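Local coordinates for carbohydrate deacetylase Agd3 (Neosartorya fumigata, PDB 6NWZ), which probably removes N-acetyl groups from the exopolysaccharide galactosaminogalactan as a metal-binding carbohydrate esterase required for biofilm formation, at residues S427-H439 against G451-L464. Numbering follows the deposited sequence.
Sequences SNGIIPPAITGLH and GIRNCVGDNTRPVL
Arg461 and Ile435 run past one another in opposing senses, and Arg461 NH1 donates to Ile435 O at 2.8 Å, in the plane of both the carbonyl and the guanidinium. A bend at chi3 (63°) turns the guanidinium to that carbonyl, while Leu464 CD1 lies over the centre of one of its faces. Ile435 CG2 packs on the same leucine methyl and against NH1. The Leu438 and Leu464 side chains meet roughly perpendicular, Leu438 CD2 lying 3.7 Å from Leu464 CD2. The His439 ring takes Val463 CG1 at its edge, 3.6 Å from CE1, and Glu339 ties ring and arginine together by a hydrogen bond to His439 NE2 and a salt bridge to Arg461 NE.

Backbone bonds join the starts of both segments. Asn428 O is gripped twice, by Arg453 N at 2.8 Å and by Asn454 N at 3.1 Å, and a weak bond runs from Ile430 N to Asn454 O. The Asn428 and Asn454 amides meet with planes 84° apart. Ile430 CG2 meets Ile452 CD1 at 3.6 Å, with Trp447 touching both side chains. Ile431 and Val456 run alongside one another in the same sense, Ile431 CG2 3.7 Å from Val456 CG1.

The segments flank helix 441-449 and join in a single Gly429-Asn454 bridge within the deacetylase domain, where Ile431 packs against the zinc-binding residues Asp255 and His388, its side chain about 5 Å from a zinc ion.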
loop_
_atom_site.group_PDB
_atom_site.type_symbol
_atom_site.label_atom_id
_atom_site.label_comp_id
_atom_site.label_asym_id
_atom_site.label_seq_id
_atom_site.Cartn_x
_atom_site.Cartn_y
_atom_site.Cartn_z
ATOM N N SER A 427 1.689 -20.764 -6.227
ATOM C CA SER A 427 1.503 -21.750 -7.283
ATOM C C SER A 427 0.624 -21.268 -8.428
ATOM O O SER A 427 0.681 -21.855 -9.514
ATOM C CB SER A 427 0.905 -23.044 -6.708
ATOM O OG SER A 427 -0.343 -22.810 -6.071
ATOM N N ASN A 428 -0.175 -20.223 -8.220
ATOM C CA ASN A 428 -1.090 -19.728 -9.240
ATOM C C ASN A 428 -0.673 -18.372 -9.788
ATOM O O ASN A 428 -1.472 -17.715 -10.466
ATOM C CB ASN A 428 -2.513 -19.653 -8.679
ATOM C CG ASN A 428 -2.632 -18.684 -7.517
ATOM O OD1 ASN A 428 -1.631 -18.283 -6.925
ATOM N ND2 ASN A 428 -3.859 -18.308 -7.182
ATOM N N GLY A 429 0.554 -17.937 -9.514
ATOM C CA GLY A 429 1.002 -16.632 -9.961
ATOM C C GLY A 429 2.469 -16.644 -10.326
ATOM O O GLY A 429 3.241 -17.501 -9.884
ATOM N N ILE A 430 2.846 -15.672 -11.156
ATOM C CA ILE A 430 4.226 -15.494 -11.579
ATOM C C ILE A 430 4.583 -14.019 -11.490
ATOM O O ILE A 430 3.717 -13.147 -11.406
ATOM C CB ILE A 430 4.481 -15.997 -13.017
ATOM C CG1 ILE A 430 3.805 -15.068 -14.031
ATOM C CG2 ILE A 430 3.998 -17.423 -13.186
ATOM C CD1 ILE A 430 4.145 -15.385 -15.471
ATOM N N ILE A 431 5.884 -13.755 -11.510
ATOM C CA ILE A 431 6.402 -12.418 -11.773
ATOM C C ILE A 431 6.818 -12.397 -13.239
ATOM O O ILE A 431 7.880 -12.936 -13.581
ATOM C CB ILE A 431 7.580 -12.070 -10.849
ATOM C CG1 ILE A 431 7.188 -12.268 -9.378
ATOM C CG2 ILE A 431 8.062 -10.650 -11.123
ATOM C CD1 ILE A 431 8.277 -11.889 -8.388
ATOM N N PRO A 432 6.019 -11.824 -14.135
ATOM C CA PRO A 432 6.334 -11.897 -15.570
ATOM C C PRO A 432 7.687 -11.275 -15.864
ATOM O O PRO A 432 8.066 -10.265 -15.251
ATOM C CB PRO A 432 5.188 -11.110 -16.228
ATOM C CG PRO A 432 4.559 -10.321 -15.122
ATOM C CD PRO A 432 4.750 -11.124 -13.878
ATOM N N PRO A 433 8.450 -11.852 -16.793
ATOM C CA PRO A 433 9.854 -11.443 -16.968
ATOM C C PRO A 433 9.942 -10.029 -17.524
ATOM O O PRO A 433 9.488 -9.760 -18.638
ATOM C CB PRO A 433 10.405 -12.481 -17.951
ATOM C CG PRO A 433 9.197 -12.918 -18.742
ATOM C CD PRO A 433 8.020 -12.835 -17.805
ATOM N N ALA A 434 10.521 -9.122 -16.734
ATOM C CA ALA A 434 10.584 -7.700 -17.075
ATOM C C ALA A 434 9.196 -7.122 -17.327
ATOM O O ALA A 434 9.045 -6.161 -18.087
ATOM C CB ALA A 434 11.490 -7.451 -18.284
ATOM N N ILE A 435 8.180 -7.709 -16.686
ATOM C CA ILE A 435 6.779 -7.331 -16.855
ATOM C C ILE A 435 6.439 -7.282 -18.341
ATOM O O ILE A 435 6.000 -6.247 -18.857
ATOM C CB ILE A 435 6.478 -5.990 -16.156
ATOM C CG1 ILE A 435 7.117 -5.969 -14.771
ATOM C CG2 ILE A 435 4.977 -5.790 -15.986
ATOM C CD1 ILE A 435 6.601 -7.061 -13.855
ATOM N N THR A 436 6.646 -8.398 -19.041
ATOM C CA THR A 436 6.388 -8.487 -20.471
ATOM C C THR A 436 5.350 -9.566 -20.755
ATOM O O THR A 436 5.107 -10.461 -19.940
ATOM C CB THR A 436 7.678 -8.772 -21.270
ATOM O OG1 THR A 436 8.210 -10.056 -20.916
ATOM C CG2 THR A 436 8.724 -7.702 -20.998
ATOM N N GLY A 437 4.729 -9.466 -21.928
ATOM C CA GLY A 437 3.682 -10.383 -22.321
ATOM C C GLY A 437 2.305 -10.046 -21.797
ATOM O O GLY A 437 1.347 -10.762 -22.120
ATOM N N LEU A 438 2.168 -8.980 -21.008
ATOM C CA LEU A 438 0.868 -8.604 -20.466
ATOM C C LEU A 438 -0.092 -8.087 -21.529
ATOM O O LEU A 438 -1.276 -7.908 -21.230
ATOM C CB LEU A 438 1.042 -7.558 -19.362
ATOM C CG LEU A 438 1.541 -8.079 -18.005
ATOM C CD1 LEU A 438 3.047 -8.324 -17.990
ATOM C CD2 LEU A 438 1.151 -7.128 -16.895
ATOM N N HIS A 439 0.381 -7.837 -22.752
ATOM C CA HIS A 439 -0.492 -7.500 -23.871
ATOM C C HIS A 439 -0.431 -8.552 -24.969
ATOM O O HIS A 439 -1.031 -8.366 -26.034
ATOM C CB HIS A 439 -0.144 -6.117 -24.434
ATOM C CG HIS A 439 -0.307 -5.003 -23.444
ATOM N ND1 HIS A 439 -1.536 -4.613 -22.954
ATOM C CD2 HIS A 439 0.604 -4.194 -22.855
ATOM C CE1 HIS A 439 -1.373 -3.614 -22.106
ATOM N NE2 HIS A 439 -0.083 -3.340 -22.027
ATOM N N GLY A 451 -1.004 -23.634 -14.344
ATOM C CA GLY A 451 -1.787 -23.207 -13.195
ATOM C C GLY A 451 -1.862 -21.721 -12.885
ATOM O O GLY A 451 -2.290 -21.354 -11.786
ATOM N N ILE A 452 -1.485 -20.855 -13.830
ATOM C CA ILE A 452 -1.294 -19.431 -13.556
ATOM C C ILE A 452 -2.601 -18.684 -13.772
ATOM O O ILE A 452 -3.230 -18.796 -14.831
ATOM C CB ILE A 452 -0.172 -18.844 -14.431
ATOM C CG1 ILE A 452 1.125 -19.621 -14.225
ATOM C CG2 ILE A 452 0.049 -17.373 -14.111
ATOM C CD1 ILE A 452 1.449 -19.873 -12.775
ATOM N N ARG A 453 -3.005 -17.910 -12.762
ATOM C CA ARG A 453 -4.222 -17.115 -12.795
ATOM C C ARG A 453 -3.992 -15.643 -12.496
ATOM O O ARG A 453 -4.831 -14.815 -12.866
ATOM C CB ARG A 453 -5.247 -17.662 -11.788
ATOM C CG ARG A 453 -5.610 -19.120 -11.995
ATOM C CD ARG A 453 -6.538 -19.284 -13.175
ATOM N NE ARG A 453 -6.872 -20.679 -13.419
ATOM C CZ ARG A 453 -6.282 -21.429 -14.342
ATOM N NH1 ARG A 453 -5.333 -20.908 -15.107
ATOM N NH2 ARG A 453 -6.639 -22.697 -14.505
ATOM N N ASN A 454 -2.884 -15.292 -11.852
ATOM C CA ASN A 454 -2.597 -13.918 -11.478
ATOM C C ASN A 454 -1.114 -13.650 -11.678
ATOM O O ASN A 454 -0.307 -14.565 -11.860
ATOM C CB ASN A 454 -2.979 -13.650 -10.023
ATOM C CG ASN A 454 -2.195 -14.514 -9.064
ATOM O OD1 ASN A 454 -1.042 -14.219 -8.753
ATOM N ND2 ASN A 454 -2.803 -15.605 -8.611
ATOM N N CYS A 455 -0.755 -12.374 -11.621
ATOM C CA CYS A 455 0.635 -11.987 -11.782
ATOM C C CYS A 455 0.834 -10.627 -11.124
ATOM O O CYS A 455 0.019 -10.193 -10.302
ATOM C CB CYS A 455 1.027 -11.977 -13.268
ATOM S SG CYS A 455 0.385 -10.572 -14.209
ATOM N N VAL A 456 1.911 -9.952 -11.502
ATOM C CA VAL A 456 2.259 -8.659 -10.943
ATOM C C VAL A 456 2.583 -7.725 -12.102
ATOM O O VAL A 456 3.067 -8.157 -13.153
ATOM C CB VAL A 456 3.435 -8.785 -9.946
ATOM C CG1 VAL A 456 4.756 -9.012 -10.669
ATOM C CG2 VAL A 456 3.503 -7.584 -9.060
ATOM N N GLY A 457 2.280 -6.442 -11.923
ATOM C CA GLY A 457 2.429 -5.484 -13.004
ATOM C C GLY A 457 3.549 -4.483 -12.803
ATOM O O GLY A 457 4.628 -4.833 -12.314
ATOM N N ASP A 458 3.300 -3.232 -13.183
ATOM C CA ASP A 458 4.283 -2.162 -13.026
ATOM C C ASP A 458 3.518 -0.858 -12.858
ATOM O O ASP A 458 2.873 -0.395 -13.804
ATOM C CB ASP A 458 5.224 -2.094 -14.224
ATOM C CG ASP A 458 6.317 -1.060 -14.048
ATOM O OD1 ASP A 458 6.493 -0.555 -12.917
ATOM O OD2 ASP A 458 7.003 -0.749 -15.045
ATOM N N ASN A 459 3.603 -0.261 -11.667
ATOM C CA ASN A 459 2.833 0.943 -11.372
ATOM C C ASN A 459 3.328 2.179 -12.111
ATOM O O ASN A 459 2.687 3.228 -11.990
ATOM C CB ASN A 459 2.824 1.209 -9.866
ATOM C CG ASN A 459 1.864 0.300 -9.126
ATOM O OD1 ASN A 459 1.367 -0.675 -9.685
ATOM N ND2 ASN A 459 1.597 0.614 -7.863
ATOM N N THR A 460 4.430 2.098 -12.861
ATOM C CA THR A 460 4.834 3.202 -13.726
ATOM C C THR A 460 4.115 3.177 -15.069
ATOM O O THR A 460 4.235 4.134 -15.841
ATOM C CB THR A 460 6.351 3.184 -13.962
ATOM O OG1 THR A 460 6.703 2.055 -14.769
ATOM C CG2 THR A 460 7.104 3.105 -12.638
ATOM N N ARG A 461 3.374 2.110 -15.360
ATOM C CA ARG A 461 2.628 1.970 -16.605
ATOM C C ARG A 461 1.137 2.006 -16.294
ATOM O O ARG A 461 0.565 0.983 -15.880
ATOM C CB ARG A 461 3.007 0.666 -17.312
ATOM C CG ARG A 461 4.491 0.568 -17.648
ATOM C CD ARG A 461 4.944 -0.868 -17.860
ATOM N NE ARG A 461 4.278 -1.503 -18.993
ATOM C CZ ARG A 461 4.457 -2.772 -19.340
ATOM N NH1 ARG A 461 5.284 -3.538 -18.640
ATOM N NH2 ARG A 461 3.812 -3.276 -20.385
ATOM N N PRO A 462 0.468 3.150 -16.467
ATOM C CA PRO A 462 -0.951 3.247 -16.081
ATOM C C PRO A 462 -1.850 2.226 -16.757
ATOM O O PRO A 462 -2.918 1.908 -16.218
ATOM C CB PRO A 462 -1.324 4.680 -16.493
ATOM C CG PRO A 462 -0.032 5.421 -16.481
ATOM C CD PRO A 462 1.000 4.435 -16.948
ATOM N N VAL A 463 -1.454 1.699 -17.918
ATOM C CA VAL A 463 -2.246 0.678 -18.594
ATOM C C VAL A 463 -2.445 -0.558 -17.724
ATOM O O VAL A 463 -3.423 -1.293 -17.904
ATOM C CB VAL A 463 -1.573 0.305 -19.933
ATOM C CG1 VAL A 463 -2.540 -0.469 -20.828
ATOM C CG2 VAL A 463 -1.066 1.552 -20.632
ATOM N N LEU A 464 -1.546 -0.800 -16.769
ATOM C CA LEU A 464 -1.551 -2.013 -15.962
ATOM C C LEU A 464 -2.190 -1.817 -14.592
ATOM O O LEU A 464 -2.085 -2.704 -13.739
ATOM C CB LEU A 464 -0.120 -2.530 -15.793
ATOM C CG LEU A 464 0.619 -2.860 -17.089
ATOM C CD1 LEU A 464 2.020 -3.383 -16.806
ATOM C CD2 LEU A 464 -0.184 -3.863 -17.901
#